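PDB 1K32: tricorn protease from Thermoplasma acidophilum, which acts as a serine protease in protein degradation and probably trims peptides released by the proteasome into smaller products. Local coordinates for residues 214-219 / 229-234; 432-437 / 477-482; 608-613 / 622-627. One frame throughout, in Å; residues are numbered along the deposited sequence.

In the fold
Starting at the N terminus, the chain first builds a six-bladed propeller, and interaction 1 closes a beta hairpin within its fifth four-stranded sheet. The chain then goes on into a seven-bladed propeller. There interaction 2 spans 39 residues to press the fourth sheet, 426-466, against the fifth, which begins at strand 474-479. Interaction 3 closes another hairpin where the chain steps from the sixth sheet to the seventh. The three follow in series, with none nested or crossed. The centres of interactions 2 and 3 are about 24 Å apart in the same propeller, while interaction 1 lies across the chain's centre, about 71 Å from interaction 2, centre to centre.

Interaction 1: residues 214-219 / 229-234; sequences HRIYFI and YSTDLD
Y217 keeps CG beside its backbone N (chi1 -69°), which lays the face of its ring against S230: CB of S230 sits 3.6 Å from the ring centroid, a CH-pi contact over the face. F218 holds its ring between the backbone N and the carbonyl carbon (chi1 55°), and this swings the ring across to the partner strand. There CE1 of F218 reaches CB of Y229 at 3.7 Å, while CG2 of T231 lies at the ring's edge, 3.9 Å from CE2 of F218. S230 is small enough to lie under the Y217 ring on one surface; on the other, T231 and the CB of Y229 leave room for the F218 ring. Strands 215-219 and 229-232 form an antiparallel hairpin, the second and third strands of a blade in the six-bladed propeller. I216 N donates to T231 O at 2.9 Å and T231 N returns a bond to I216 O; F218 and Y229 are joined by the same reciprocal pair, Y229 N lying 2.9 Å from F218 O. On the face it shares with F218, I216 also touches P209 and I211 of the adjoining strand 207-212 of its own blade, and F218 touches M202 and V206. Beside S230, the R215 chain bends back so that one face of its guanidinium covers the backbone at T231 and D232. NH2 of R215 approaches S230 OG in the guanidinium plane at 2.9 Å, although the place of that hydroxyl is less sure. NH1 makes a salt bridge with D237, so the charge has its mate beyond the hairpin. Near the strand ends L233 gives an apolar cover, its CD2 lying 3.6 Å from CG1 of I216, with the two side chains meeting at about a right angle.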
loop_
_atom_site.group_PDB
_atom_site.type_symbol
_atom_site.label_atom_id
_atom_site.label_comp_id
_atom_site.label_asym_id
_atom_site.label_seq_id
_atom_site.Cartn_x
_atom_site.Cartn_y
_atom_site.Cartn_z
ATOM N N HIS A 214 46.808 43.983 61.614
ATOM C CA HIS A 214 47.873 43.237 60.964
ATOM C C HIS A 214 47.805 41.769 61.355
ATOM O O HIS A 214 48.824 41.122 61.623
ATOM C CB HIS A 214 49.238 43.836 61.298
ATOM C CG HIS A 214 49.505 45.122 60.588
ATOM N ND1 HIS A 214 48.803 46.276 60.855
ATOM C CD2 HIS A 214 50.349 45.421 59.572
ATOM C CE1 HIS A 214 49.198 47.231 60.031
ATOM N NE2 HIS A 214 50.136 46.737 59.242
ATOM N N ARG A 215 46.578 41.260 61.391
ATOM C CA ARG A 215 46.326 39.864 61.717
ATOM C C ARG A 215 45.367 39.264 60.710
ATOM O O ARG A 215 44.430 39.919 60.258
ATOM C CB ARG A 215 45.731 39.720 63.117
ATOM C CG ARG A 215 46.693 40.069 64.232
ATOM C CD ARG A 215 46.487 39.153 65.426
ATOM N NE ARG A 215 47.775 38.655 65.893
ATOM C CZ ARG A 215 48.030 37.391 66.199
ATOM N NH1 ARG A 215 49.239 37.056 66.606
ATOM N NH2 ARG A 215 47.090 36.464 66.104
ATOM N N ILE A 216 45.612 38.016 60.349
ATOM C CA ILE A 216 44.747 37.331 59.410
ATOM C C ILE A 216 43.813 36.474 60.244
ATOM O O ILE A 216 44.265 35.621 61.003
ATOM C CB ILE A 216 45.541 36.394 58.457
ATOM C CG1 ILE A 216 46.638 37.172 57.736
ATOM C CG2 ILE A 216 44.591 35.762 57.435
ATOM C CD1 ILE A 216 47.592 36.289 56.943
ATOM N N TYR A 217 42.517 36.719 60.135
ATOM C CA TYR A 217 41.551 35.910 60.859
ATOM C C TYR A 217 40.944 34.897 59.896
ATOM O O TYR A 217 40.763 35.176 58.699
ATOM C CB TYR A 217 40.467 36.786 61.482
ATOM C CG TYR A 217 40.982 37.644 62.614
ATOM C CD1 TYR A 217 41.766 38.774 62.363
ATOM C CD2 TYR A 217 40.706 37.310 63.937
ATOM C CE1 TYR A 217 42.260 39.547 63.406
ATOM C CE2 TYR A 217 41.192 38.066 64.984
ATOM C CZ TYR A 217 41.968 39.183 64.719
ATOM O OH TYR A 217 42.450 39.925 65.774
ATOM N N PHE A 218 40.646 33.710 60.416
ATOM C CA PHE A 218 40.094 32.647 59.593
ATOM C C PHE A 218 39.423 31.581 60.440
ATOM O O PHE A 218 39.437 31.640 61.678
ATOM C CB PHE A 218 41.207 32.011 58.747
ATOM C CG PHE A 218 42.369 31.502 59.556
ATOM C CD1 PHE A 218 42.313 30.262 60.182
ATOM C CD2 PHE A 218 43.517 32.280 59.710
ATOM C CE1 PHE A 218 43.392 29.803 60.959
ATOM C CE2 PHE A 218 44.594 31.834 60.476
ATOM C CZ PHE A 218 44.530 30.589 61.106
ATOM N N ILE A 219 38.865 30.587 59.766
ATOM C CA ILE A 219 38.179 29.514 60.455
ATOM C C ILE A 219 38.801 28.146 60.215
ATOM O O ILE A 219 39.225 27.830 59.095
ATOM C CB ILE A 219 36.696 29.457 60.019
ATOM C CG1 ILE A 219 35.977 30.743 60.439
ATOM C CG2 ILE A 219 36.017 28.212 60.612
ATOM C CD1 ILE A 219 34.580 30.878 59.868
ATOM N N TYR A 229 40.203 31.706 64.472
ATOM C CA TYR A 229 41.606 31.793 64.887
ATOM C C TYR A 229 42.228 32.973 64.148
ATOM O O TYR A 229 41.573 33.605 63.312
ATOM C CB TYR A 229 42.391 30.535 64.484
ATOM C CG TYR A 229 42.002 29.259 65.199
ATOM C CD1 TYR A 229 40.833 28.583 64.865
ATOM C CD2 TYR A 229 42.798 28.738 66.223
ATOM C CE1 TYR A 229 40.460 27.430 65.521
ATOM C CE2 TYR A 229 42.435 27.574 66.896
ATOM C CZ TYR A 229 41.259 26.928 66.537
ATOM O OH TYR A 229 40.851 25.797 67.193
ATOM N N SER A 230 43.489 33.260 64.450
ATOM C CA SER A 230 44.202 34.323 63.757
ATOM C C SER A 230 45.708 34.144 63.934
ATOM O O SER A 230 46.158 33.420 64.833
ATOM C CB SER A 230 43.768 35.706 64.266
ATOM O OG SER A 230 44.320 35.996 65.535
ATOM N N THR A 231 46.472 34.773 63.045
ATOM C CA THR A 231 47.931 34.734 63.097
ATOM C C THR A 231 48.415 36.108 62.653
ATOM O O THR A 231 47.618 36.921 62.193
ATOM C CB THR A 231 48.534 33.689 62.122
ATOM O OG1 THR A 231 48.220 34.053 60.767
ATOM C CG2 THR A 231 47.996 32.285 62.420
ATOM N N ASP A 232 49.708 36.381 62.794
ATOM C CA ASP A 232 50.225 37.653 62.313
ATOM C C ASP A 232 50.458 37.423 60.819
ATOM O O ASP A 232 50.297 36.300 60.346
ATOM C CB ASP A 232 51.532 38.039 63.016
ATOM C CG ASP A 232 52.574 36.931 62.992
ATOM O OD1 ASP A 232 52.780 36.286 61.940
ATOM O OD2 ASP A 232 53.212 36.718 64.044
ATOM N N LEU A 233 50.841 38.462 60.084
ATOM C CA LEU A 233 51.061 38.329 58.647
ATOM C C LEU A 233 52.196 37.381 58.265
ATOM O O LEU A 233 52.495 37.196 57.088
ATOM C CB LEU A 233 51.290 39.703 58.024
ATOM C CG LEU A 233 50.073 40.624 58.102
ATOM C CD1 LEU A 233 50.370 41.933 57.375
ATOM C CD2 LEU A 233 48.871 39.935 57.483
ATOM N N ASP A 234 52.801 36.766 59.274
ATOM C CA ASP A 234 53.894 35.828 59.076
ATOM C C ASP A 234 53.391 34.411 59.363
ATOM O O ASP A 234 54.145 33.444 59.302
ATOM C CB ASP A 234 55.024 36.172 60.041
ATOM C CG ASP A 234 56.384 35.849 59.485
ATOM O OD1 ASP A 234 56.711 34.646 59.349
ATOM O OD2 ASP A 234 57.122 36.816 59.183
#

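Interaction 2: residues 432-437 / 477-482; sequences SRFIAY and PAFDAD
Strands 434-437 and 477-479, which bring A436 and P477 opposite each other, run antiparallel at 155° with their axes 7.0 Å apart at the closest, a separation that side chains rather than backbone bonds must fill. F479 does most of this. With its CG beside the backbone N (chi1 -67°), its ring is aimed at strand 434-437 and CZ enters between two side chains: it lies 3.6 Å from CB of F434 and 3.8 Å from CB of A436. An aromatic ring suits this place because it is long enough to span the gap, whereas the methyl of A436 is short enough to let it in. That same methyl also touches P477, CB to CB at 3.8 Å, and the pyrrolidine ring brings CG of P477 to 3.6 Å from the carbonyl O of A436. F434 meets F479 chiefly through CB, for its ring leads away, to meet Y540 edge-to-face and to receive CG of R433 over the centre of one face. L486 of strand 485-490 and T427 of strand 426-428 border the cluster, both touching A436, P477 and F479. All five touching residues are buried. The two strands belong to consecutive four-stranded sheets of the seven-bladed propeller, and such apolar packing of one sheet upon the next is typical of the interface between neighbouring beta-propeller blades.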
loop_
_atom_site.group_PDB
_atom_site.type_symbol
_atom_site.label_atom_id
_atom_site.label_comp_id
_atom_site.label_asym_id
_atom_site.label_seq_id
_atom_site.Cartn_x
_atom_site.Cartn_y
_atom_site.Cartn_z
ATOM N N SER A 432 0.777 -18.731 40.469
ATOM C CA SER A 432 1.257 -18.330 41.799
ATOM C C SER A 432 2.014 -19.395 42.585
ATOM O O SER A 432 2.180 -19.278 43.800
ATOM C CB SER A 432 0.075 -17.830 42.638
ATOM O OG SER A 432 -0.612 -16.780 41.971
ATOM N N ARG A 433 2.500 -20.425 41.903
ATOM C CA ARG A 433 3.213 -21.493 42.590
ATOM C C ARG A 433 4.736 -21.339 42.739
ATOM O O ARG A 433 5.305 -21.773 43.745
ATOM C CB ARG A 433 2.904 -22.831 41.923
ATOM C CG ARG A 433 3.694 -23.979 42.514
ATOM C CD ARG A 433 3.039 -25.315 42.239
ATOM N NE ARG A 433 3.889 -26.407 42.688
ATOM C CZ ARG A 433 3.577 -27.692 42.571
ATOM N NH1 ARG A 433 4.420 -28.623 43.004
ATOM N NH2 ARG A 433 2.420 -28.045 42.025
ATOM N N PHE A 434 5.388 -20.727 41.756
ATOM C CA PHE A 434 6.836 -20.569 41.805
ATOM C C PHE A 434 7.303 -19.117 41.741
ATOM O O PHE A 434 6.644 -18.246 41.158
ATOM C CB PHE A 434 7.510 -21.325 40.644
ATOM C CG PHE A 434 6.950 -22.690 40.388
ATOM C CD1 PHE A 434 5.987 -22.890 39.408
ATOM C CD2 PHE A 434 7.394 -23.788 41.120
ATOM C CE1 PHE A 434 5.476 -24.170 39.160
ATOM C CE2 PHE A 434 6.886 -25.066 40.875
ATOM C CZ PHE A 434 5.932 -25.256 39.900
ATOM N N ILE A 435 8.463 -18.880 42.338
ATOM C CA ILE A 435 9.079 -17.566 42.335
ATOM C C ILE A 435 10.510 -17.817 41.871
ATOM O O ILE A 435 11.271 -18.532 42.525
ATOM C CB ILE A 435 9.065 -16.929 43.755
ATOM C CG1 ILE A 435 7.618 -16.844 44.269
ATOM C CG2 ILE A 435 9.703 -15.538 43.723
ATOM C CD1 ILE A 435 7.466 -16.275 45.670
ATOM N N ALA A 436 10.864 -17.267 40.717
ATOM C CA ALA A 436 12.212 -17.433 40.187
ATOM C C ALA A 436 12.922 -16.106 40.375
ATOM O O ALA A 436 12.340 -15.049 40.134
ATOM C CB ALA A 436 12.161 -17.803 38.707
ATOM N N TYR A 437 14.181 -16.161 40.794
ATOM C CA TYR A 437 14.942 -14.945 41.036
ATOM C C TYR A 437 16.448 -15.124 40.860
ATOM O O TYR A 437 16.984 -16.218 41.068
ATOM C CB TYR A 437 14.653 -14.449 42.456
ATOM C CG TYR A 437 14.885 -15.503 43.522
ATOM C CD1 TYR A 437 16.097 -15.586 44.205
ATOM C CD2 TYR A 437 13.892 -16.430 43.835
ATOM C CE1 TYR A 437 16.318 -16.570 45.179
ATOM C CE2 TYR A 437 14.100 -17.428 44.810
ATOM C CZ TYR A 437 15.313 -17.490 45.471
ATOM O OH TYR A 437 15.536 -18.499 46.387
ATOM N N PRO A 477 14.483 -13.843 34.772
ATOM C CA PRO A 477 13.613 -15.024 34.635
ATOM C C PRO A 477 12.169 -14.646 34.271
ATOM O O PRO A 477 11.639 -13.624 34.709
ATOM C CB PRO A 477 13.692 -15.682 36.015
ATOM C CG PRO A 477 13.929 -14.485 36.948
ATOM C CD PRO A 477 14.969 -13.686 36.159
ATOM N N ALA A 478 11.531 -15.483 33.468
ATOM C CA ALA A 478 10.148 -15.251 33.073
ATOM C C ALA A 478 9.479 -16.581 32.739
ATOM O O ALA A 478 9.991 -17.341 31.910
ATOM C CB ALA A 478 10.089 -14.305 31.867
ATOM N N PHE A 479 8.368 -16.884 33.414
ATOM C CA PHE A 479 7.626 -18.120 33.154
ATOM C C PHE A 479 6.671 -17.885 31.989
ATOM O O PHE A 479 6.277 -16.761 31.741
ATOM C CB PHE A 479 6.774 -18.545 34.365
ATOM C CG PHE A 479 7.568 -18.959 35.561
ATOM C CD1 PHE A 479 7.819 -18.062 36.591
ATOM C CD2 PHE A 479 8.076 -20.244 35.652
ATOM C CE1 PHE A 479 8.568 -18.440 37.699
ATOM C CE2 PHE A 479 8.827 -20.640 36.751
ATOM C CZ PHE A 479 9.076 -19.733 37.782
ATOM N N ASP A 480 6.314 -18.941 31.268
ATOM C CA ASP A 480 5.348 -18.787 30.184
ATOM C C ASP A 480 3.961 -18.791 30.833
ATOM O O ASP A 480 3.816 -19.166 32.001
ATOM C CB ASP A 480 5.480 -19.910 29.136
ATOM C CG ASP A 480 5.464 -21.305 29.744
ATOM O OD1 ASP A 480 5.675 -22.277 28.985
ATOM O OD2 ASP A 480 5.246 -21.441 30.965
ATOM N N ALA A 481 2.953 -18.360 30.089
ATOM C CA ALA A 481 1.593 -18.280 30.613
ATOM C C ALA A 481 1.079 -19.550 31.301
ATOM O O ALA A 481 0.422 -19.478 32.334
ATOM C CB ALA A 481 0.640 -17.870 29.494
ATOM N N ASP A 482 1.382 -20.711 30.737
ATOM C CA ASP A 482 0.913 -21.972 31.301
ATOM C C ASP A 482 1.741 -22.471 32.476
ATOM O O ASP A 482 1.496 -23.557 32.983
ATOM C CB ASP A 482 0.878 -23.053 30.212
ATOM C CG ASP A 482 -0.199 -22.802 29.167
ATOM O OD1 ASP A 482 -0.271 -23.589 28.195
ATOM O OD2 ASP A 482 -0.972 -21.823 29.309
#

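Interaction 3: residues 608-613 / 622-627; sequences NNLTDL and VMVRKD
A classic beta bulge opens this hairpin of strands 612-615 and 621-626, with T611 and D612 both facing R625. The carbonyl O of R625 receives T611 N at 2.8 Å and, weakly, D612 N at 3.4 Å. R625 N bonds to D612 O at 3.0 Å, from above the carbonyl plane, and D627 N bonds to N609 O at 2.9 Å. On the apolar face L613 has CG anti to its backbone N (chi1 -175°), which rests CG against V622 and V624 together, 3.8 Å from CG1 of each. Cutting L613 back to an alanine would remove CG and both methyls, and the valine CG1 atoms would probably lose most of their contact with this strand, opening a gap toward Y572. L610 adds to this face by bringing CD2 to V624 CB, at 3.8 Å. The polar ends have further partners: K626 NZ pairs with E642, with the Y632 ring (cation-pi) and, through a water, with N608 O, while D612 pairs with R614. D612, M623 and R625 also touch F303 of the propeller's first sheet. The bulge stands where the chain passes from one blade's last strand to the next blade's first, a crossing typical of beta-propellers.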
loop_
_atom_site.group_PDB
_atom_site.type_symbol
_atom_site.label_atom_id
_atom_site.label_comp_id
_atom_site.label_asym_id
_atom_site.label_seq_id
_atom_site.Cartn_x
_atom_site.Cartn_y
_atom_site.Cartn_z
ATOM N N ASN A 608 11.361 1.011 18.758
ATOM C CA ASN A 608 12.728 1.446 19.033
ATOM C C ASN A 608 12.760 2.707 19.889
ATOM O O ASN A 608 11.718 3.220 20.286
ATOM C CB ASN A 608 13.506 1.680 17.730
ATOM C CG ASN A 608 12.909 2.788 16.873
ATOM O OD1 ASN A 608 12.014 3.516 17.300
ATOM N ND2 ASN A 608 13.418 2.923 15.652
ATOM N N ASN A 609 13.962 3.192 20.180
ATOM C CA ASN A 609 14.149 4.391 20.983
ATOM C C ASN A 609 13.548 4.271 22.377
ATOM O O ASN A 609 13.058 5.254 22.938
ATOM C CB ASN A 609 13.558 5.602 20.254
ATOM C CG ASN A 609 14.308 5.931 18.979
ATOM O OD1 ASN A 609 13.731 6.421 18.016
ATOM N ND2 ASN A 609 15.611 5.670 18.974
ATOM N N LEU A 610 13.606 3.069 22.942
ATOM C CA LEU A 610 13.066 2.833 24.275
ATOM C C LEU A 610 14.121 3.067 25.347
ATOM O O LEU A 610 15.317 3.057 25.070
ATOM C CB LEU A 610 12.542 1.401 24.396
ATOM C CG LEU A 610 11.488 0.955 23.379
ATOM C CD1 LEU A 610 11.102 -0.495 23.656
ATOM C CD2 LEU A 610 10.269 1.868 23.450
ATOM N N THR A 611 13.671 3.274 26.577
ATOM C CA THR A 611 14.586 3.484 27.690
ATOM C C THR A 611 14.089 2.702 28.893
ATOM O O THR A 611 14.798 2.558 29.885
ATOM C CB THR A 611 14.679 4.976 28.069
ATOM O OG1 THR A 611 13.379 5.458 28.423
ATOM C CG2 THR A 611 15.202 5.791 26.904
ATOM N N ASP A 612 12.867 2.189 28.795
ATOM C CA ASP A 612 12.266 1.432 29.884
ATOM C C ASP A 612 11.005 0.741 29.359
ATOM O O ASP A 612 10.350 1.250 28.442
ATOM C CB ASP A 612 11.914 2.388 31.034
ATOM C CG ASP A 612 11.649 1.668 32.352
ATOM O OD1 ASP A 612 11.229 2.344 33.319
ATOM O OD2 ASP A 612 11.860 0.439 32.435
ATOM N N LEU A 613 10.674 -0.419 29.920
ATOM C CA LEU A 613 9.485 -1.161 29.494
ATOM C C LEU A 613 8.796 -1.885 30.643
ATOM O O LEU A 613 9.447 -2.543 31.456
ATOM C CB LEU A 613 9.846 -2.184 28.416
ATOM C CG LEU A 613 8.669 -2.957 27.789
ATOM C CD1 LEU A 613 9.044 -3.421 26.386
ATOM C CD2 LEU A 613 8.275 -4.141 28.669
ATOM N N VAL A 622 1.501 -3.060 27.035
ATOM C CA VAL A 622 2.897 -2.695 27.228
ATOM C C VAL A 622 3.016 -1.193 27.479
ATOM O O VAL A 622 2.395 -0.390 26.790
ATOM C CB VAL A 622 3.743 -3.020 25.974
ATOM C CG1 VAL A 622 5.211 -2.700 26.236
ATOM C CG2 VAL A 622 3.568 -4.474 25.588
ATOM N N MET A 623 3.795 -0.824 28.487
ATOM C CA MET A 623 4.029 0.581 28.780
ATOM C C MET A 623 5.523 0.796 28.589
ATOM O O MET A 623 6.333 -0.028 29.015
ATOM C CB MET A 623 3.652 0.928 30.220
ATOM C CG MET A 623 2.161 0.959 30.501
ATOM S SD MET A 623 1.853 1.799 32.055
ATOM C CE MET A 623 2.116 3.490 31.555
ATOM N N VAL A 624 5.891 1.885 27.933
ATOM C CA VAL A 624 7.303 2.157 27.730
ATOM C C VAL A 624 7.619 3.621 27.934
ATOM O O VAL A 624 6.737 4.479 27.887
ATOM C CB VAL A 624 7.780 1.783 26.297
ATOM C CG1 VAL A 624 7.587 0.296 26.041
ATOM C CG2 VAL A 624 7.033 2.617 25.262
ATOM N N ARG A 625 8.895 3.879 28.177
ATOM C CA ARG A 625 9.420 5.222 28.319
ATOM C C ARG A 625 10.334 5.283 27.092
ATOM O O ARG A 625 11.042 4.315 26.794
ATOM C CB ARG A 625 10.245 5.345 29.602
ATOM C CG ARG A 625 11.156 6.563 29.659
ATOM C CD ARG A 625 10.455 7.791 30.177
ATOM N NE ARG A 625 10.058 7.639 31.575
ATOM C CZ ARG A 625 9.378 8.555 32.255
ATOM N NH1 ARG A 625 9.050 8.336 33.523
ATOM N NH2 ARG A 625 9.030 9.691 31.663
ATOM N N LYS A 626 10.288 6.386 26.356
ATOM C CA LYS A 626 11.137 6.519 25.187
ATOM C C LYS A 626 12.230 7.544 25.446
ATOM O O LYS A 626 12.245 8.192 26.491
ATOM C CB LYS A 626 10.305 6.901 23.959
ATOM C CG LYS A 626 9.309 5.823 23.571
ATOM C CD LYS A 626 8.695 6.050 22.204
ATOM C CE LYS A 626 7.699 4.938 21.888
ATOM N NZ LYS A 626 7.217 4.987 20.496
ATOM N N ASP A 627 13.147 7.679 24.494
ATOM C CA ASP A 627 14.256 8.612 24.628
ATOM C C ASP A 627 13.771 10.050 24.737
ATOM O O ASP A 627 14.476 10.908 25.265
ATOM C CB ASP A 627 15.210 8.460 23.441
ATOM C CG ASP A 627 14.536 8.739 22.115
ATOM O OD1 ASP A 627 13.390 8.274 21.920
ATOM O OD2 ASP A 627 15.152 9.415 21.261
HETATM O O HOH W 1 9.463 4.049 19.167
#